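Side-chain contacts in nigritoxine (Vibrio nigripulchritudo, PDB 5M41), which is a bacterial toxin active against crustaceans and insects: residues Ile452-Gly457 and Ile499-Gly504; Ile505-Thr510 and Ala546-Asp551; Phe523-Gln528 and Asn561-Leu566; Glu529-Leu532 and Thr538-Arg541. All coordinates share one frame; numbering follows the deposited sequence.

Contact 1: Ile452-Gly457 and Ile499-Gly504; sequences IVRREG and INEAEG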
loop_
_atom_site.group_PDB
_atom_site.type_symbol
_atom_site.label_atom_id
_atom_site.label_comp_id
_atom_site.label_asym_id
_atom_site.label_seq_id
_atom_site.Cartn_x
_atom_site.Cartn_y
_atom_site.Cartn_z
ATOM N N ILE A 452 13.256 1.495 12.602
ATOM C CA ILE A 452 14.038 2.374 13.483
ATOM C C ILE A 452 13.163 2.907 14.617
ATOM O O ILE A 452 13.473 2.713 15.798
ATOM C CB ILE A 452 14.684 3.571 12.723
ATOM C CG1 ILE A 452 15.668 3.099 11.639
ATOM C CG2 ILE A 452 15.372 4.526 13.695
ATOM C CD1 ILE A 452 16.596 1.974 12.054
ATOM N N VAL A 453 12.070 3.570 14.251
ATOM C CA VAL A 453 11.146 4.118 15.242
ATOM C C VAL A 453 10.728 3.072 16.271
ATOM O O VAL A 453 10.807 3.328 17.471
ATOM C CB VAL A 453 9.925 4.784 14.587
ATOM C CG1 VAL A 453 8.983 5.325 15.659
ATOM C CG2 VAL A 453 10.392 5.897 13.667
ATOM N N ARG A 454 10.326 1.890 15.813
ATOM C CA ARG A 454 9.919 0.823 16.731
ATOM C C ARG A 454 11.026 0.460 17.723
ATOM O O ARG A 454 10.755 0.272 18.908
ATOM C CB ARG A 454 9.524 -0.445 15.981
ATOM C CG ARG A 454 8.176 -0.420 15.298
ATOM C CD ARG A 454 8.015 -1.716 14.523
ATOM N NE ARG A 454 7.530 -2.800 15.378
ATOM C CZ ARG A 454 7.381 -4.068 14.993
ATOM N NH1 ARG A 454 7.694 -4.452 13.757
ATOM N NH2 ARG A 454 6.913 -4.964 15.851
ATOM N N ARG A 455 12.258 0.354 17.219
ATOM C CA ARG A 455 13.399 -0.077 18.016
ATOM C C ARG A 455 13.866 0.990 19.013
ATOM O O ARG A 455 14.466 0.656 20.033
ATOM C CB ARG A 455 14.554 -0.509 17.117
ATOM C CG ARG A 455 15.556 -1.430 17.800
ATOM C CD ARG A 455 16.873 -1.502 17.039
ATOM N NE ARG A 455 16.661 -1.628 15.594
ATOM C CZ ARG A 455 17.036 -0.730 14.682
ATOM N NH1 ARG A 455 17.676 0.381 15.039
ATOM N NH2 ARG A 455 16.777 -0.959 13.399
ATOM N N GLU A 456 13.591 2.260 18.716
ATOM C CA GLU A 456 13.836 3.351 19.665
ATOM C C GLU A 456 12.841 3.294 20.820
ATOM O O GLU A 456 13.180 3.619 21.958
ATOM C CB GLU A 456 13.787 4.725 18.980
ATOM C CG GLU A 456 14.827 4.947 17.878
ATOM C CD GLU A 456 16.261 4.587 18.270
ATOM O OE1 GLU A 456 16.699 4.915 19.396
ATOM O OE2 GLU A 456 16.966 3.983 17.435
ATOM N N GLY A 457 11.616 2.872 20.514
ATOM C CA GLY A 457 10.603 2.594 21.524
ATOM C C GLY A 457 11.001 1.442 22.425
ATOM O O GLY A 457 10.572 1.377 23.572
ATOM N N ILE A 499 8.638 -6.991 25.341
ATOM C CA ILE A 499 7.810 -5.785 25.302
ATOM C C ILE A 499 6.680 -5.958 24.300
ATOM O O ILE A 499 6.893 -5.938 23.084
ATOM C CB ILE A 499 8.622 -4.511 24.987
ATOM C CG1 ILE A 499 9.780 -4.368 25.981
ATOM C CG2 ILE A 499 7.711 -3.285 25.038
ATOM C CD1 ILE A 499 10.930 -3.522 25.478
ATOM N N ASN A 500 5.482 -6.161 24.835
ATOM C CA ASN A 500 4.286 -6.354 24.035
ATOM C C ASN A 500 3.801 -4.985 23.625
ATOM O O ASN A 500 3.248 -4.243 24.445
ATOM C CB ASN A 500 3.230 -7.085 24.869
ATOM C CG ASN A 500 2.061 -7.575 24.043
ATOM O OD1 ASN A 500 1.542 -6.859 23.180
ATOM N ND2 ASN A 500 1.622 -8.807 24.321
ATOM N N GLU A 501 4.034 -4.638 22.365
ATOM C CA GLU A 501 3.734 -3.299 21.879
ATOM C C GLU A 501 2.231 -2.988 21.879
ATOM O O GLU A 501 1.837 -1.822 22.001
ATOM C CB GLU A 501 4.336 -3.081 20.487
ATOM C CG GLU A 501 5.847 -2.876 20.462
ATOM C CD GLU A 501 6.451 -3.209 19.098
ATOM O OE1 GLU A 501 6.333 -4.378 18.674
ATOM O OE2 GLU A 501 7.040 -2.322 18.442
ATOM N N ALA A 502 1.403 -4.028 21.757
ATOM C CA ALA A 502 -0.054 -3.872 21.694
ATOM C C ALA A 502 -0.637 -3.601 23.076
ATOM O O ALA A 502 -1.141 -2.511 23.340
ATOM C CB ALA A 502 -0.694 -5.105 21.068
ATOM N N GLU A 503 -0.545 -4.599 23.953
ATOM C CA GLU A 503 -0.971 -4.498 25.355
ATOM C C GLU A 503 -0.227 -3.422 26.145
ATOM O O GLU A 503 -0.624 -3.100 27.268
ATOM C CB GLU A 503 -0.783 -5.847 26.070
ATOM C CG GLU A 503 -1.688 -6.977 25.589
ATOM C CD GLU A 503 -1.205 -8.354 26.027
ATOM O OE1 GLU A 503 -0.351 -8.441 26.936
ATOM O OE2 GLU A 503 -1.681 -9.358 25.457
ATOM N N GLY A 504 0.850 -2.883 25.570
ATOM C CA GLY A 504 1.742 -1.961 26.277
ATOM C C GLY A 504 2.294 -2.575 27.555
ATOM O O GLY A 504 2.597 -1.858 28.511
#

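Contact 2: Ile505-Thr510 and Ala546-Asp551; sequences IEKNIT and AGEEFD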
loop_
_atom_site.group_PDB
_atom_site.type_symbol
_atom_site.label_atom_id
_atom_site.label_comp_id
_atom_site.label_asym_id
_atom_site.label_seq_id
_atom_site.Cartn_x
_atom_site.Cartn_y
_atom_site.Cartn_z
ATOM N N ILE A 505 2.419 -3.903 27.567
ATOM C CA ILE A 505 2.816 -4.671 28.756
ATOM C C ILE A 505 4.194 -5.319 28.568
ATOM O O ILE A 505 4.562 -5.698 27.455
ATOM C CB ILE A 505 1.729 -5.730 29.127
ATOM C CG1 ILE A 505 0.525 -5.052 29.804
ATOM C CG2 ILE A 505 2.284 -6.848 30.013
ATOM C CD1 ILE A 505 -0.754 -5.873 29.809
ATOM N N GLU A 506 4.954 -5.403 29.656
ATOM C CA GLU A 506 6.209 -6.144 29.691
ATOM C C GLU A 506 5.970 -7.525 30.283
ATOM O O GLU A 506 5.270 -7.653 31.287
ATOM C CB GLU A 506 7.251 -5.426 30.541
ATOM C CG GLU A 506 7.713 -4.091 29.981
ATOM C CD GLU A 506 8.992 -3.603 30.635
ATOM O OE1 GLU A 506 9.345 -4.124 31.707
ATOM O OE2 GLU A 506 9.657 -2.702 30.076
ATOM N N LYS A 507 6.554 -8.548 29.657
ATOM C CA LYS A 507 6.502 -9.916 30.174
ATOM C C LYS A 507 7.909 -10.492 30.248
ATOM O O LYS A 507 8.743 -10.250 29.358
ATOM C CB LYS A 507 5.641 -10.819 29.279
ATOM C CG LYS A 507 4.187 -10.410 29.123
ATOM C CD LYS A 507 3.395 -11.548 28.502
ATOM C CE LYS A 507 2.028 -11.089 28.013
ATOM N NZ LYS A 507 1.299 -12.227 27.377
ATOM N N ASN A 508 8.158 -11.265 31.301
ATOM C CA ASN A 508 9.415 -11.983 31.465
ATOM C C ASN A 508 9.282 -13.404 30.955
ATOM O O ASN A 508 8.483 -14.194 31.486
ATOM C CB ASN A 508 9.854 -11.999 32.931
ATOM C CG ASN A 508 10.181 -10.621 33.451
ATOM O OD1 ASN A 508 10.932 -9.867 32.835
ATOM N ND2 ASN A 508 9.621 -10.284 34.594
ATOM N N ILE A 509 10.086 -13.721 29.937
ATOM C CA ILE A 509 10.006 -14.979 29.221
ATOM C C ILE A 509 11.259 -15.812 29.414
ATOM O O ILE A 509 12.375 -15.307 29.319
ATOM C CB ILE A 509 9.801 -14.722 27.703
ATOM C CG1 ILE A 509 8.669 -13.698 27.482
ATOM C CG2 ILE A 509 9.545 -16.025 26.955
ATOM C CD1 ILE A 509 7.307 -14.121 28.013
ATOM N N THR A 510 11.063 -17.096 29.673
ATOM C CA THR A 510 12.169 -18.026 29.814
ATOM C C THR A 510 11.807 -19.244 29.019
ATOM O O THR A 510 10.640 -19.666 29.032
ATOM C CB THR A 510 12.372 -18.432 31.300
ATOM O OG1 THR A 510 12.711 -17.261 32.038
ATOM C CG2 THR A 510 13.492 -19.480 31.472
ATOM N N ALA A 546 -0.041 -18.105 19.086
ATOM C CA ALA A 546 1.178 -18.178 18.267
ATOM C C ALA A 546 1.727 -16.797 17.876
ATOM O O ALA A 546 2.938 -16.569 17.922
ATOM C CB ALA A 546 0.937 -19.045 17.025
ATOM N N GLY A 547 0.825 -15.882 17.525
ATOM C CA GLY A 547 1.203 -14.545 17.122
ATOM C C GLY A 547 2.129 -13.866 18.101
ATOM O O GLY A 547 3.111 -13.240 17.708
ATOM N N GLU A 548 1.826 -13.982 19.394
ATOM C CA GLU A 548 2.660 -13.345 20.402
ATOM C C GLU A 548 4.052 -13.999 20.518
ATOM O O GLU A 548 5.054 -13.284 20.647
ATOM C CB GLU A 548 1.936 -13.316 21.755
ATOM C CG GLU A 548 2.424 -12.216 22.678
ATOM C CD GLU A 548 1.799 -12.284 24.073
ATOM O OE1 GLU A 548 0.686 -12.830 24.229
ATOM O OE2 GLU A 548 2.432 -11.785 25.021
ATOM N N GLU A 549 4.117 -15.341 20.496
ATOM C CA GLU A 549 5.430 -16.047 20.476
ATOM C C GLU A 549 6.240 -15.639 19.240
ATOM O O GLU A 549 7.464 -15.448 19.313
ATOM C CB GLU A 549 5.293 -17.579 20.481
ATOM C CG GLU A 549 6.650 -18.268 20.635
ATOM C CD GLU A 549 6.570 -19.773 20.866
ATOM O OE1 GLU A 549 5.711 -20.211 21.662
ATOM O OE2 GLU A 549 7.372 -20.524 20.241
ATOM N N PHE A 550 5.549 -15.518 18.111
ATOM C CA PHE A 550 6.209 -15.126 16.855
ATOM C C PHE A 550 6.836 -13.738 17.017
ATOM O O PHE A 550 7.994 -13.535 16.681
ATOM C CB PHE A 550 5.218 -15.165 15.673
ATOM C CG PHE A 550 5.823 -14.761 14.345
ATOM C CD1 PHE A 550 6.550 -15.668 13.589
ATOM C CD2 PHE A 550 5.645 -13.468 13.851
ATOM C CE1 PHE A 550 7.082 -15.307 12.357
ATOM C CE2 PHE A 550 6.176 -13.100 12.622
ATOM C CZ PHE A 550 6.901 -14.024 11.877
ATOM N N ASP A 551 6.071 -12.794 17.560
ATOM C CA ASP A 551 6.574 -11.446 17.780
ATOM C C ASP A 551 7.733 -11.464 18.809
ATOM O O ASP A 551 8.774 -10.819 18.612
ATOM C CB ASP A 551 5.418 -10.536 18.213
ATOM C CG ASP A 551 5.858 -9.118 18.515
ATOM O OD1 ASP A 551 6.378 -8.426 17.620
ATOM O OD2 ASP A 551 5.670 -8.676 19.660
#

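Contact 3: Phe523-Gln528 and Asn561-Leu566; sequences FENRLQ and NNIGDL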
loop_
_atom_site.group_PDB
_atom_site.type_symbol
_atom_site.label_atom_id
_atom_site.label_comp_id
_atom_site.label_asym_id
_atom_site.label_seq_id
_atom_site.Cartn_x
_atom_site.Cartn_y
_atom_site.Cartn_z
ATOM N N PHE A 523 9.623 -34.654 28.910
ATOM C CA PHE A 523 9.589 -33.220 29.079
ATOM C C PHE A 523 9.846 -32.540 27.729
ATOM O O PHE A 523 10.455 -33.126 26.842
ATOM C CB PHE A 523 10.655 -32.818 30.108
ATOM C CG PHE A 523 10.338 -33.260 31.520
ATOM C CD1 PHE A 523 9.859 -32.347 32.454
ATOM C CD2 PHE A 523 10.513 -34.588 31.915
ATOM C CE1 PHE A 523 9.558 -32.745 33.751
ATOM C CE2 PHE A 523 10.207 -34.990 33.204
ATOM C CZ PHE A 523 9.733 -34.067 34.125
ATOM N N GLU A 524 9.361 -31.311 27.576
ATOM C CA GLU A 524 9.533 -30.557 26.345
ATOM C C GLU A 524 9.855 -29.124 26.728
ATOM O O GLU A 524 9.628 -28.718 27.876
ATOM C CB GLU A 524 8.249 -30.595 25.520
ATOM C CG GLU A 524 7.160 -29.695 26.090
ATOM C CD GLU A 524 5.784 -29.965 25.527
ATOM O OE1 GLU A 524 5.664 -30.780 24.595
ATOM O OE2 GLU A 524 4.814 -29.354 26.027
ATOM N N ASN A 525 10.369 -28.358 25.766
ATOM C CA ASN A 525 10.728 -26.952 25.980
ATOM C C ASN A 525 9.565 -26.035 25.626
ATOM O O ASN A 525 8.848 -26.283 24.657
ATOM C CB ASN A 525 11.982 -26.582 25.179
ATOM C CG ASN A 525 13.179 -27.457 25.530
ATOM O OD1 ASN A 525 13.784 -27.306 26.588
ATOM N ND2 ASN A 525 13.520 -28.379 24.645
ATOM N N ARG A 526 9.369 -24.990 26.426
ATOM C CA ARG A 526 8.311 -24.031 26.173
ATOM C C ARG A 526 8.716 -22.668 26.637
ATOM O O ARG A 526 9.248 -22.534 27.748
ATOM C CB ARG A 526 7.020 -24.441 26.870
ATOM C CG ARG A 526 6.080 -25.240 25.993
ATOM C CD ARG A 526 4.699 -25.255 26.610
ATOM N NE ARG A 526 3.679 -25.594 25.625
ATOM C CZ ARG A 526 2.889 -26.662 25.696
ATOM N NH1 ARG A 526 2.986 -27.506 26.720
ATOM N NH2 ARG A 526 1.991 -26.879 24.742
ATOM N N LEU A 527 8.463 -21.662 25.790
ATOM C CA LEU A 527 8.633 -20.272 26.186
ATOM C C LEU A 527 7.465 -19.892 27.108
ATOM O O LEU A 527 6.290 -20.028 26.739
ATOM C CB LEU A 527 8.669 -19.349 24.971
ATOM C CG LEU A 527 9.960 -19.393 24.135
ATOM C CD1 LEU A 527 9.756 -18.781 22.747
ATOM C CD2 LEU A 527 11.136 -18.750 24.875
ATOM N N GLN A 528 7.782 -19.422 28.310
ATOM C CA GLN A 528 6.724 -19.155 29.278
ATOM C C GLN A 528 6.967 -17.839 29.956
ATOM O O GLN A 528 8.109 -17.413 30.119
ATOM C CB GLN A 528 6.626 -20.293 30.295
ATOM C CG GLN A 528 5.989 -21.555 29.738
ATOM C CD GLN A 528 5.754 -22.630 30.794
ATOM O OE1 GLN A 528 6.671 -23.028 31.506
ATOM N NE2 GLN A 528 4.528 -23.128 30.868
ATOM N N ASN A 561 19.096 -20.465 23.340
ATOM C CA ASN A 561 18.728 -21.243 24.516
ATOM C C ASN A 561 19.192 -22.655 24.302
ATOM O O ASN A 561 19.339 -23.091 23.152
ATOM C CB ASN A 561 17.217 -21.265 24.716
ATOM C CG ASN A 561 16.664 -19.912 25.049
ATOM O OD1 ASN A 561 16.085 -19.225 24.183
ATOM N ND2 ASN A 561 16.870 -19.489 26.283
ATOM N N ASN A 562 19.413 -23.366 25.407
ATOM C CA ASN A 562 19.694 -24.785 25.363
ATOM C C ASN A 562 18.348 -25.495 25.462
ATOM O O ASN A 562 17.681 -25.444 26.495
ATOM C CB ASN A 562 20.633 -25.170 26.512
ATOM C CG ASN A 562 21.044 -26.635 26.487
ATOM O OD1 ASN A 562 20.711 -27.407 25.571
ATOM N ND2 ASN A 562 21.790 -27.023 27.502
ATOM N N ILE A 563 17.929 -26.103 24.360
ATOM C CA ILE A 563 16.687 -26.875 24.339
ATOM C C ILE A 563 17.016 -28.363 24.513
ATOM O O ILE A 563 16.134 -29.223 24.437
ATOM C CB ILE A 563 15.867 -26.625 23.044
ATOM C CG1 ILE A 563 16.713 -26.947 21.787
ATOM C CG2 ILE A 563 15.304 -25.200 23.039
ATOM C CD1 ILE A 563 15.931 -27.086 20.489
ATOM N N GLY A 564 18.292 -28.661 24.738
ATOM C CA GLY A 564 18.724 -30.038 24.994
ATOM C C GLY A 564 18.923 -30.305 26.479
ATOM O O GLY A 564 18.050 -29.994 27.303
ATOM N N ASP A 565 20.084 -30.858 26.826
ATOM C CA ASP A 565 20.385 -31.265 28.217
ATOM C C ASP A 565 21.598 -30.569 28.805
ATOM O O ASP A 565 22.262 -29.794 28.116
ATOM C CB ASP A 565 20.607 -32.764 28.261
ATOM C CG ASP A 565 19.352 -33.526 27.971
ATOM O OD1 ASP A 565 18.265 -33.018 28.331
ATOM O OD2 ASP A 565 19.447 -34.619 27.374
ATOM N N LEU A 566 21.887 -30.852 30.081
ATOM C CA LEU A 566 23.048 -30.271 30.757
ATOM C C LEU A 566 23.706 -31.221 31.776
ATOM O O LEU A 566 23.047 -31.741 32.675
ATOM C CB LEU A 566 22.675 -28.940 31.423
ATOM C CG LEU A 566 23.821 -28.179 32.107
ATOM C CD1 LEU A 566 24.759 -27.552 31.086
ATOM C CD2 LEU A 566 23.250 -27.116 33.036
#

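Contact 4: Glu529-Leu532 and Thr538-Arg541; sequences ESFL and TKWR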
loop_
_atom_site.group_PDB
_atom_site.type_symbol
_atom_site.label_atom_id
_atom_site.label_comp_id
_atom_site.label_asym_id
_atom_site.label_seq_id
_atom_site.Cartn_x
_atom_site.Cartn_y
_atom_site.Cartn_z
ATOM N N GLU A 529 5.882 -17.173 30.316
ATOM C CA GLU A 529 5.994 -15.967 31.107
ATOM C C GLU A 529 5.754 -16.302 32.599
ATOM O O GLU A 529 4.874 -17.101 32.930
ATOM C CB GLU A 529 5.022 -14.893 30.615
ATOM C CG GLU A 529 3.580 -15.130 31.025
ATOM C CD GLU A 529 2.762 -13.855 31.184
ATOM O OE1 GLU A 529 3.256 -12.849 31.747
ATOM O OE2 GLU A 529 1.594 -13.877 30.746
ATOM N N SER A 530 6.535 -15.676 33.478
ATOM C CA SER A 530 6.364 -15.829 34.927
ATOM C C SER A 530 5.497 -14.704 35.484
ATOM O O SER A 530 5.507 -13.589 34.960
ATOM C CB SER A 530 7.717 -15.846 35.638
ATOM O OG SER A 530 8.397 -14.620 35.417
ATOM N N PHE A 531 4.737 -15.010 36.532
ATOM C CA PHE A 531 3.883 -14.009 37.207
ATOM C C PHE A 531 3.612 -14.440 38.664
ATOM O O PHE A 531 3.799 -15.612 39.022
ATOM C CB PHE A 531 2.568 -13.802 36.430
ATOM C CG PHE A 531 1.668 -15.012 36.431
ATOM C CD1 PHE A 531 0.566 -15.078 37.302
ATOM C CD2 PHE A 531 1.934 -16.100 35.588
ATOM C CE1 PHE A 531 -0.254 -16.197 37.322
ATOM C CE2 PHE A 531 1.114 -17.223 35.599
ATOM C CZ PHE A 531 0.017 -17.271 36.466
ATOM N N LEU A 532 3.214 -13.484 39.504
ATOM C CA LEU A 532 2.933 -13.740 40.924
ATOM C C LEU A 532 1.444 -14.007 41.119
ATOM O O LEU A 532 0.622 -13.294 40.577
ATOM C CB LEU A 532 3.355 -12.544 41.797
ATOM C CG LEU A 532 4.833 -12.143 41.922
ATOM C CD1 LEU A 532 4.980 -10.978 42.894
ATOM C CD2 LEU A 532 5.741 -13.301 42.336
ATOM N N THR A 538 5.627 -17.669 42.532
ATOM C CA THR A 538 5.883 -17.507 41.105
ATOM C C THR A 538 5.193 -18.625 40.352
ATOM O O THR A 538 5.398 -19.791 40.644
ATOM C CB THR A 538 7.383 -17.475 40.774
ATOM O OG1 THR A 538 7.980 -16.363 41.439
ATOM C CG2 THR A 538 7.607 -17.311 39.246
ATOM N N LYS A 539 4.335 -18.243 39.417
ATOM C CA LYS A 539 3.653 -19.169 38.521
ATOM C C LYS A 539 4.106 -18.895 37.072
ATOM O O LYS A 539 4.760 -17.886 36.800
ATOM C CB LYS A 539 2.136 -18.973 38.624
ATOM C CG LYS A 539 1.523 -19.211 40.010
ATOM C CD LYS A 539 1.354 -20.696 40.273
ATOM C CE LYS A 539 0.418 -20.947 41.446
ATOM N NZ LYS A 539 0.589 -22.332 41.976
ATOM N N TRP A 540 3.729 -19.780 36.153
ATOM C CA TRP A 540 4.171 -19.700 34.758
ATOM C C TRP A 540 3.051 -19.986 33.826
ATOM O O TRP A 540 2.197 -20.815 34.132
ATOM C CB TRP A 540 5.266 -20.720 34.520
ATOM C CG TRP A 540 6.515 -20.410 35.289
ATOM C CD1 TRP A 540 6.835 -20.812 36.584
ATOM C CD2 TRP A 540 7.655 -19.599 34.843
ATOM N NE1 TRP A 540 8.061 -20.325 36.954
ATOM C CE2 TRP A 540 8.614 -19.596 35.954
ATOM C CE3 TRP A 540 7.967 -18.901 33.676
ATOM C CZ2 TRP A 540 9.831 -18.917 35.879
ATOM C CZ3 TRP A 540 9.195 -18.223 33.611
ATOM C CH2 TRP A 540 10.106 -18.239 34.683
ATOM N N ARG A 541 3.032 -19.310 32.677
ATOM C CA ARG A 541 2.058 -19.639 31.634
ATOM C C ARG A 541 2.598 -19.459 30.199
ATOM O O ARG A 541 3.472 -18.615 29.937
ATOM C CB ARG A 541 0.751 -18.860 31.832
ATOM C CG ARG A 541 0.874 -17.355 31.630
ATOM C CD ARG A 541 -0.294 -16.574 32.224
ATOM N NE ARG A 541 0.105 -15.183 32.437
ATOM C CZ ARG A 541 -0.419 -14.357 33.339
ATOM N NH1 ARG A 541 -1.403 -14.752 34.149
ATOM N NH2 ARG A 541 0.062 -13.126 33.433
#

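Contact 1: Ile452-Gly457 and Ile499-Gly504
Arg454 and Glu501 form a bidentate, side-on salt bridge that ties helix 444-457 to the turn following strand 496-500, an outermost strand of a four-stranded antiparallel sheet. The backbones stay well apart, the CA atoms of Arg454 and Glu501 being 9.0 Å from each other, so two long side chains do the bridging.

The ionic part uses two nitrogens and two oxygens, one to one. NE of Arg454 donates to OE2 of Glu501 at 3.1 Å, and NH2 of Arg454 donates to OE1 of Glu501 at 2.9 Å. Both oxygens accept on their syn lone pairs, both bonds are nearly straight, and the guanidinium and carboxylate planes lie 10° apart. This flat, paired grip fixes the rotation of each group about its last bond. The bend of the arginine chain at chi3 (84°) turns its NE edge to the carboxylate, while Glu501 reaches across almost extended beyond CG. Asp551 is a second, long and weak ionic partner of Arg454 NH2. Leu294 of strand 293-296 and Lys340 of strand 340-348 pack against both side chains.

A separate bond shapes the turn that carries Glu501, in an Asx motif: OD1 of Asn500 reaches forward to the backbone N of Glu503 at 3.2 Å, with the donor above the carbonyl plane.

Contact 2: Ile505-Thr510 and Ala546-Asp551
The side chain of Lys507 runs fully extended beyond CG, its chi2, chi3 and chi4 all near 180°, and carries the ammonium away from its strand toward helix 546-555. Glu548 comes from the opposite direction: its CG stands anti to the backbone N (chi1 -156°), and the extended chain beyond it holds the carboxylate out from the helix. The ammonium meets one carboxylate oxygen, and the CA atoms of Lys507 and Glu548 are 11.0 Å apart.

The result is a short salt bridge, with NZ of Lys507 2.7 Å from OE2 of Glu548. The ammonium sits on the syn side of OE2, facing the other oxygen, and therefore also comes within 3.3 Å of OE1 of Glu548. The NZ bond carries CE of Lys507 close to OE2 of Glu548 as well.

Glu548 is buried, and its charge is probably stabilised by the ammonium. OE2 has a second, weak partner in the amide ND2 of Asn500, while Phe543 and Tyr498 pack against the glutamate side chain. On the lysine side, Glu529 of the adjacent strand is a further ionic partner, long and weak, so the ammonium lies between two acidic residues. Ile509, two residues along on the strand, also directs its CB toward the helix and packs on Phe543. The arrangement is that of a helix lying against one face of an antiparallel sheet, with a strand lysine and a helix glutamate paired across the interface.

Contact 3: Phe523-Gln528 and Asn561-Leu566
Two antiparallel sheets approach each other here: strand 523-532 of the four-stranded sheet passes the turn that follows strand 560-562, an outermost strand of the six-stranded sheet that runs from strand 560-562 to strand 713-715. Asn525 and Ile563 make the contact, with their CA atoms 6.2 Å apart.

The polar link is a side-chain to backbone bond. ND2 of Asn525 donates to the carbonyl O of Ile563 at 2.8 Å, landing in the carbonyl plane on a lone pair, although the N-H is bent (142°) and the acceptor lies somewhat out of the amide plane of Asn525. With CG beside its own backbone N (chi1 -58°), the asparagine reaches across at about a right angle to the isoleucine side chain. The amide nitrogen also rests on aliphatic carbon, ND2 of Asn525 being 3.3 Å from CB of Ile563. CG2 of Ile563 stays beside the amide, while the CG1 branch leads away; the side chain also touches Ile573 and Ala575 of its own sheet.

Lys513 completes the polar cluster: its NZ binds OD1 of Asn525 as well as the carbonyls of Ile563 and Gly564, so the ammonium and the amide both hold the carbonyl of Ile563.

The turn itself is shaped by Asn562. Its OD1 accepts from the backbone N of Gly564 at 2.8 Å, and its ND2 donates to the carbonyl O of Asp565 at 2.9 Å, in the amide plane of Asn562. Together the two bonds clasp the chain just beyond the strand end, the first of them defining an Asx turn.

Contact 4: Glu529-Leu532 and Thr538-Arg541
The Phe531 ring is sandwiched between two side chains of the partner strand: the guanidinium of Arg541 covers one face and CB of Lys539 the other. The guanidinium lies flat on the ring, planes 8° apart, in a stacked cation-pi contact with CZ of Arg541 3.8 Å from the ring centroid. CG of both Phe531 and Arg541 sits between the backbone N and the carbonyl carbon (chi1 67° in each), which brings ring and guanidinium together over the strand pair. On the far face CB of Lys539 makes a CH-pi contact, offset toward the rim. At the edge of the same guanidinium sits the carboxylate of Glu529: NE of Arg541 donates to OE2 of Glu529 at 2.6 Å, from well above the carboxylate plane, while the NH2 bond to that oxygen is weak. Thus Arg541 is held by charge at its edge and by the ring on its face.

Trp540 points to the other side of the sheet, where CB of Ser530 stands over its six-membered ring, 3.4 Å from the centroid.

Between these two layers of side chains the backbones pair as an antiparallel hairpin. N of Lys539 donates to O of Phe531 at 2.7 Å, and Glu529 and Arg541 form a second hydrogen-bonded pair.

Strand 538-542 is an outermost strand of its sheet, and strand 523-532 lies between it and strand 505-515. From strand 505-515 Ile509 packs on Glu529, and Arg512 makes a cation-pi contact with Trp540.

From the N terminus, helix 444-457 meets the end of strand 496-500 first: contact 1 closes a loop of 41 residues before contact 2 opens. The chain then runs through strands 505-515, 523-532 and 538-542 into helix 546-555, where contact 2 closes. Contact 4, the hairpin, is nested inside that loop and also inside the loop of contact 3. Contacts 2 and 3 cross, because contact 3 opens inside the loop of contact 2 and closes, at 561-566, only after it. All four share the four-stranded sheet; contact 1 joins it to helix 444-457, contact 2 to helix 546-555, and contact 3 to the sheet that begins with strand 560-562. Centres of contacts 1 and 3 are about 27 Å apart.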